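Local atomic coordinates of dihydropyrimidinase (Brevibacillus agri, PDB entry 3SFW), a protein that probably hydrolyses the ring amide bond of dihydropyrimidines with the help of two bound zinc ions. Residues D298-V312 against K358-V372. Numbering follows the deposited sequence.
Sequences DVLWSALKNGILQTV and KISLNQFVDITSTKV
Gln363 spends NE2 on Lys305 in the last turn of helix 298-305 and OE1 on the cap of its own helix, 361-372; the two helices cross nearly perpendicularly (96°) in this TIM-barrel amidohydrolase. An amide suits the place, offering donor and acceptor at once: NE2 donates to Lys305 O at 2.8 Å, with that oxygen close to the amide plane, while OE1 accepts from Ser360 N at 3.0 Å. Ser360 OG in turn accepts from Gln363 N, completing a capping box; the small hydroxyl suits an N-cap. Replacing Gln363 by alanine removes the amide, and Lys305 O and Ser360 N would probably lose these partners, though the bond to Ser360 OG could remain. Lys358 is long and amphipathic: extended from CB onward (chi2 -171°), it lays CD over one face of the Trp301 indole, 3.5 Å from the five-membered ring's centroid, a CH-pi contact, and carries NZ to a long salt bridge with Asp298 OD2 (3.6 Å). Branched Ile359 turns CD1 to that indole's edge and CG2 to Leu304 CB. Beta-branched Thr311 and Val312 suit strand 311-312, which pairs with strand 258-263. Beyond the pi-type turn at 366-370, Thr311 CG2 packs on Val372 CG2; within it, Val312 N donates to Ile367 O at 3.0 Å, tilted 34° from the carbonyl plane.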
loop_
_atom_site.group_PDB
_atom_site.type_symbol
_atom_site.label_atom_id
_atom_site.label_comp_id
_atom_site.label_asym_id
_atom_site.label_seq_id
_atom_site.Cartn_x
_atom_site.Cartn_y
_atom_site.Cartn_z
ATOM N N ASP A 298 19.020 5.781 0.737
ATOM C CA ASP A 298 18.177 6.932 1.118
ATOM C C ASP A 298 16.833 6.526 1.724
ATOM O O ASP A 298 16.257 7.280 2.542
ATOM C CB ASP A 298 18.005 7.960 -0.009
ATOM C CG ASP A 298 19.180 8.970 -0.061
ATOM O OD1 ASP A 298 19.419 9.500 -1.162
ATOM O OD2 ASP A 298 19.884 9.215 0.972
ATOM N N VAL A 299 16.320 5.377 1.294
ATOM C CA VAL A 299 15.109 4.832 1.916
ATOM C C VAL A 299 15.379 4.490 3.404
ATOM O O VAL A 299 14.548 4.782 4.269
ATOM C CB VAL A 299 14.593 3.610 1.158
ATOM C CG1 VAL A 299 13.251 3.083 1.803
ATOM C CG2 VAL A 299 14.298 3.963 -0.349
ATOM N N LEU A 300 16.542 3.902 3.698
ATOM C CA LEU A 300 16.944 3.692 5.128
ATOM C C LEU A 300 17.072 5.013 5.938
ATOM O O LEU A 300 16.566 5.129 7.076
ATOM C CB LEU A 300 18.266 2.905 5.219
ATOM C CG LEU A 300 18.203 1.503 4.608
ATOM C CD1 LEU A 300 19.618 0.940 4.559
ATOM C CD2 LEU A 300 17.282 0.538 5.399
ATOM N N TRP A 301 17.702 6.021 5.341
ATOM C CA TRP A 301 17.854 7.294 6.021
ATOM C C TRP A 301 16.489 7.903 6.266
ATOM O O TRP A 301 16.241 8.394 7.360
ATOM C CB TRP A 301 18.681 8.295 5.177
ATOM C CG TRP A 301 20.222 8.080 5.233
ATOM C CD1 TRP A 301 21.069 7.813 4.161
ATOM C CD2 TRP A 301 21.049 8.223 6.367
ATOM N NE1 TRP A 301 22.379 7.771 4.598
ATOM C CE2 TRP A 301 22.390 8.007 5.955
ATOM C CE3 TRP A 301 20.798 8.526 7.723
ATOM C CZ2 TRP A 301 23.456 8.117 6.830
ATOM C CZ3 TRP A 301 21.862 8.576 8.588
ATOM C CH2 TRP A 301 23.171 8.403 8.144
ATOM N N SER A 302 15.621 7.855 5.257
ATOM C CA SER A 302 14.218 8.357 5.413
ATOM C C SER A 302 13.510 7.644 6.565
ATOM O O SER A 302 12.735 8.243 7.304
ATOM C CB SER A 302 13.418 8.102 4.134
ATOM O OG SER A 302 13.797 9.005 3.127
ATOM N N ALA A 303 13.727 6.335 6.668
ATOM C CA ALA A 303 13.015 5.539 7.664
ATOM C C ALA A 303 13.508 5.923 9.058
ATOM O O ALA A 303 12.726 5.964 10.011
ATOM C CB ALA A 303 13.254 4.004 7.395
ATOM N N LEU A 304 14.818 6.168 9.196
ATOM C CA LEU A 304 15.339 6.686 10.499
ATOM C C LEU A 304 14.763 8.088 10.802
ATOM O O LEU A 304 14.288 8.334 11.916
ATOM C CB LEU A 304 16.895 6.772 10.454
ATOM C CG LEU A 304 17.568 5.385 10.418
ATOM C CD1 LEU A 304 19.084 5.602 10.140
ATOM C CD2 LEU A 304 17.449 4.661 11.806
ATOM N N LYS A 305 14.813 8.987 9.815
ATOM C CA LYS A 305 14.286 10.347 10.009
ATOM C C LYS A 305 12.807 10.341 10.434
ATOM O O LYS A 305 12.386 11.067 11.360
ATOM C CB LYS A 305 14.397 11.132 8.719
ATOM C CG LYS A 305 13.867 12.577 8.884
ATOM C CD LYS A 305 14.043 13.377 7.592
ATOM C CE LYS A 305 13.303 12.752 6.391
ATOM N NZ LYS A 305 13.244 13.737 5.189
ATOM N N ASN A 306 12.022 9.464 9.812
ATOM C CA ASN A 306 10.594 9.439 10.098
ATOM C C ASN A 306 10.125 8.335 11.035
ATOM O O ASN A 306 8.932 8.107 11.165
ATOM C CB ASN A 306 9.750 9.473 8.805
ATOM C CG ASN A 306 9.694 10.859 8.175
ATOM O OD1 ASN A 306 10.021 11.851 8.839
ATOM N ND2 ASN A 306 9.471 10.908 6.858
ATOM N N GLY A 307 11.068 7.734 11.762
ATOM C CA GLY A 307 10.741 6.879 12.947
ATOM C C GLY A 307 10.254 5.471 12.610
ATOM O O GLY A 307 9.663 4.797 13.454
ATOM N N ILE A 308 10.386 5.075 11.348
ATOM C CA ILE A 308 10.015 3.711 10.899
ATOM C C ILE A 308 11.099 2.663 11.308
ATOM O O ILE A 308 10.748 1.543 11.663
ATOM C CB ILE A 308 9.862 3.689 9.342
ATOM C CG1 ILE A 308 8.647 4.552 8.957
ATOM C CG2 ILE A 308 9.666 2.234 8.812
ATOM C CD1 ILE A 308 8.606 5.047 7.484
ATOM N N LEU A 309 12.361 3.071 11.294
ATOM C CA LEU A 309 13.474 2.341 11.964
ATOM C C LEU A 309 13.891 3.132 13.179
ATOM O O LEU A 309 13.830 4.396 13.143
ATOM C CB LEU A 309 14.698 2.258 11.031
ATOM C CG LEU A 309 14.368 1.441 9.751
ATOM C CD1 LEU A 309 15.631 1.480 8.881
ATOM C CD2 LEU A 309 13.986 -0.055 10.078
ATOM N N GLN A 310 14.190 2.433 14.280
ATOM C CA GLN A 310 14.395 3.137 15.590
ATOM C C GLN A 310 15.846 3.144 16.097
ATOM O O GLN A 310 16.187 3.938 16.982
ATOM C CB GLN A 310 13.480 2.562 16.677
ATOM C CG GLN A 310 11.971 2.770 16.415
ATOM C CD GLN A 310 11.454 1.848 15.293
ATOM O OE1 GLN A 310 10.702 2.278 14.394
ATOM N NE2 GLN A 310 11.896 0.620 15.305
ATOM N N THR A 311 16.694 2.262 15.570
ATOM C CA THR A 311 18.049 2.073 16.151
ATOM C C THR A 311 19.096 1.827 15.059
ATOM O O THR A 311 18.784 1.409 13.926
ATOM C CB THR A 311 18.127 0.843 17.097
ATOM O OG1 THR A 311 17.813 -0.343 16.321
ATOM C CG2 THR A 311 17.134 0.997 18.268
ATOM N N VAL A 312 20.358 2.058 15.434
ATOM C CA VAL A 312 21.481 1.655 14.558
ATOM C C VAL A 312 22.448 0.812 15.380
ATOM O O VAL A 312 22.948 1.250 16.435
ATOM C CB VAL A 312 22.227 2.868 13.976
ATOM C CG1 VAL A 312 23.490 2.373 13.168
ATOM C CG2 VAL A 312 21.318 3.681 13.072
ATOM N N LYS A 358 20.187 14.510 7.234
ATOM C CA LYS A 358 19.334 13.325 7.110
ATOM C C LYS A 358 18.592 12.951 8.361
ATOM O O LYS A 358 17.489 12.413 8.277
ATOM C CB LYS A 358 20.133 12.130 6.603
ATOM C CG LYS A 358 20.770 12.509 5.261
ATOM C CD LYS A 358 21.413 11.383 4.529
ATOM C CE LYS A 358 22.002 11.896 3.186
ATOM N NZ LYS A 358 22.752 10.800 2.459
ATOM N N ILE A 359 19.193 13.231 9.509
ATOM C CA ILE A 359 18.529 13.057 10.798
ATOM C C ILE A 359 18.947 14.270 11.633
ATOM O O ILE A 359 19.989 14.850 11.348
ATOM C CB ILE A 359 19.014 11.778 11.539
ATOM C CG1 ILE A 359 20.555 11.672 11.496
ATOM C CG2 ILE A 359 18.439 10.475 10.883
ATOM C CD1 ILE A 359 21.082 10.458 12.395
ATOM N N SER A 360 18.219 14.575 12.722
ATOM C CA SER A 360 18.647 15.664 13.618
ATOM C C SER A 360 19.707 15.193 14.627
ATOM O O SER A 360 19.894 13.995 14.827
ATOM C CB SER A 360 17.474 16.276 14.372
ATOM O OG SER A 360 16.953 15.384 15.324
ATOM N N LEU A 361 20.384 16.140 15.280
ATOM C CA LEU A 361 21.371 15.764 16.290
ATOM C C LEU A 361 20.659 15.033 17.442
ATOM O O LEU A 361 21.192 14.071 17.992
ATOM C CB LEU A 361 22.102 17.010 16.820
ATOM C CG LEU A 361 23.178 16.745 17.868
ATOM C CD1 LEU A 361 24.178 15.723 17.368
ATOM C CD2 LEU A 361 23.891 18.040 18.202
ATOM N N ASN A 362 19.417 15.450 17.795
ATOM C CA ASN A 362 18.707 14.730 18.866
ATOM C C ASN A 362 18.320 13.322 18.409
ATOM O O ASN A 362 18.466 12.346 19.178
ATOM C CB ASN A 362 17.429 15.473 19.326
ATOM C CG ASN A 362 17.730 16.802 19.991
ATOM O OD1 ASN A 362 18.402 16.877 21.067
ATOM N ND2 ASN A 362 17.305 17.870 19.339
ATOM N N GLN A 363 17.874 13.194 17.161
ATOM C CA GLN A 363 17.589 11.857 16.627
ATOM C C GLN A 363 18.815 10.946 16.640
ATOM O O GLN A 363 18.678 9.761 16.927
ATOM C CB GLN A 363 16.997 11.896 15.223
ATOM C CG GLN A 363 15.566 12.493 15.197
ATOM C CD GLN A 363 15.009 12.494 13.768
ATOM O OE1 GLN A 363 15.723 12.851 12.822
ATOM N NE2 GLN A 363 13.769 12.009 13.604
ATOM N N PHE A 364 19.985 11.490 16.299
ATOM C CA PHE A 364 21.273 10.749 16.321
ATOM C C PHE A 364 21.468 10.134 17.712
ATOM O O PHE A 364 21.766 8.963 17.831
ATOM C CB PHE A 364 22.432 11.709 15.943
ATOM C CG PHE A 364 23.800 11.212 16.346
ATOM C CD1 PHE A 364 24.464 10.291 15.558
ATOM C CD2 PHE A 364 24.416 11.688 17.497
ATOM C CE1 PHE A 364 25.752 9.827 15.903
ATOM C CE2 PHE A 364 25.732 11.298 17.821
ATOM C CZ PHE A 364 26.379 10.314 17.031
ATOM N N VAL A 365 21.222 10.898 18.782
ATOM C CA VAL A 365 21.337 10.308 20.110
ATOM C C VAL A 365 20.296 9.212 20.335
ATOM O O VAL A 365 20.580 8.169 20.968
ATOM C CB VAL A 365 21.244 11.385 21.224
ATOM C CG1 VAL A 365 21.182 10.664 22.629
ATOM C CG2 VAL A 365 22.475 12.348 21.112
ATOM N N ASP A 366 19.063 9.470 19.894
ATOM C CA ASP A 366 17.985 8.512 20.133
ATOM C C ASP A 366 18.306 7.175 19.478
ATOM O O ASP A 366 18.202 6.125 20.100
ATOM C CB ASP A 366 16.648 9.080 19.591
ATOM C CG ASP A 366 15.432 8.528 20.312
ATOM O OD1 ASP A 366 15.525 8.035 21.458
ATOM O OD2 ASP A 366 14.343 8.567 19.698
ATOM N N ILE A 367 18.804 7.236 18.247
ATOM C CA ILE A 367 19.009 6.025 17.454
ATOM C C ILE A 367 20.244 5.281 17.861
ATOM O O ILE A 367 20.321 4.064 17.670
ATOM C CB ILE A 367 19.132 6.499 16.010
ATOM C CG1 ILE A 367 17.750 6.939 15.502
ATOM C CG2 ILE A 367 19.901 5.556 15.174
ATOM C CD1 ILE A 367 16.615 6.570 16.369
ATOM N N THR A 368 21.243 5.985 18.393
ATOM C CA THR A 368 22.504 5.331 18.766
ATOM C C THR A 368 22.589 4.938 20.235
ATOM O O THR A 368 23.449 4.170 20.612
ATOM C CB THR A 368 23.720 6.194 18.449
ATOM O OG1 THR A 368 23.658 7.387 19.243
ATOM C CG2 THR A 368 23.786 6.542 16.897
ATOM N N SER A 369 21.671 5.440 21.058
ATOM C CA SER A 369 21.812 5.298 22.494
ATOM C C SER A 369 20.449 5.143 23.211
ATOM O O SER A 369 20.121 4.054 23.743
ATOM C CB SER A 369 22.568 6.509 23.048
ATOM O OG SER A 369 22.832 6.307 24.388
ATOM N N THR A 370 19.638 6.182 23.195
ATOM C CA THR A 370 18.467 6.188 24.110
ATOM C C THR A 370 17.396 5.176 23.715
ATOM O O THR A 370 16.914 4.385 24.549
ATOM C CB THR A 370 17.835 7.578 24.136
ATOM O OG1 THR A 370 18.851 8.571 24.356
ATOM C CG2 THR A 370 16.693 7.659 25.208
ATOM N N LYS A 371 17.030 5.149 22.433
ATOM C CA LYS A 371 15.997 4.187 21.981
ATOM C C LYS A 371 16.509 2.721 22.086
ATOM O O LYS A 371 15.740 1.768 22.295
ATOM C CB LYS A 371 15.505 4.534 20.557
ATOM C CG LYS A 371 14.162 3.886 20.180
ATOM C CD LYS A 371 13.045 4.237 21.230
ATOM C CE LYS A 371 12.794 5.716 21.483
ATOM N NZ LYS A 371 12.581 6.468 20.204
ATOM N N VAL A 372 17.810 2.558 21.947
ATOM C CA VAL A 372 18.411 1.241 22.120
ATOM C C VAL A 372 18.274 0.817 23.604
ATOM O O VAL A 372 17.813 -0.282 23.887
ATOM C CB VAL A 372 19.937 1.291 21.819
ATOM C CG1 VAL A 372 20.578 -0.102 22.090
ATOM C CG2 VAL A 372 20.207 1.739 20.341
#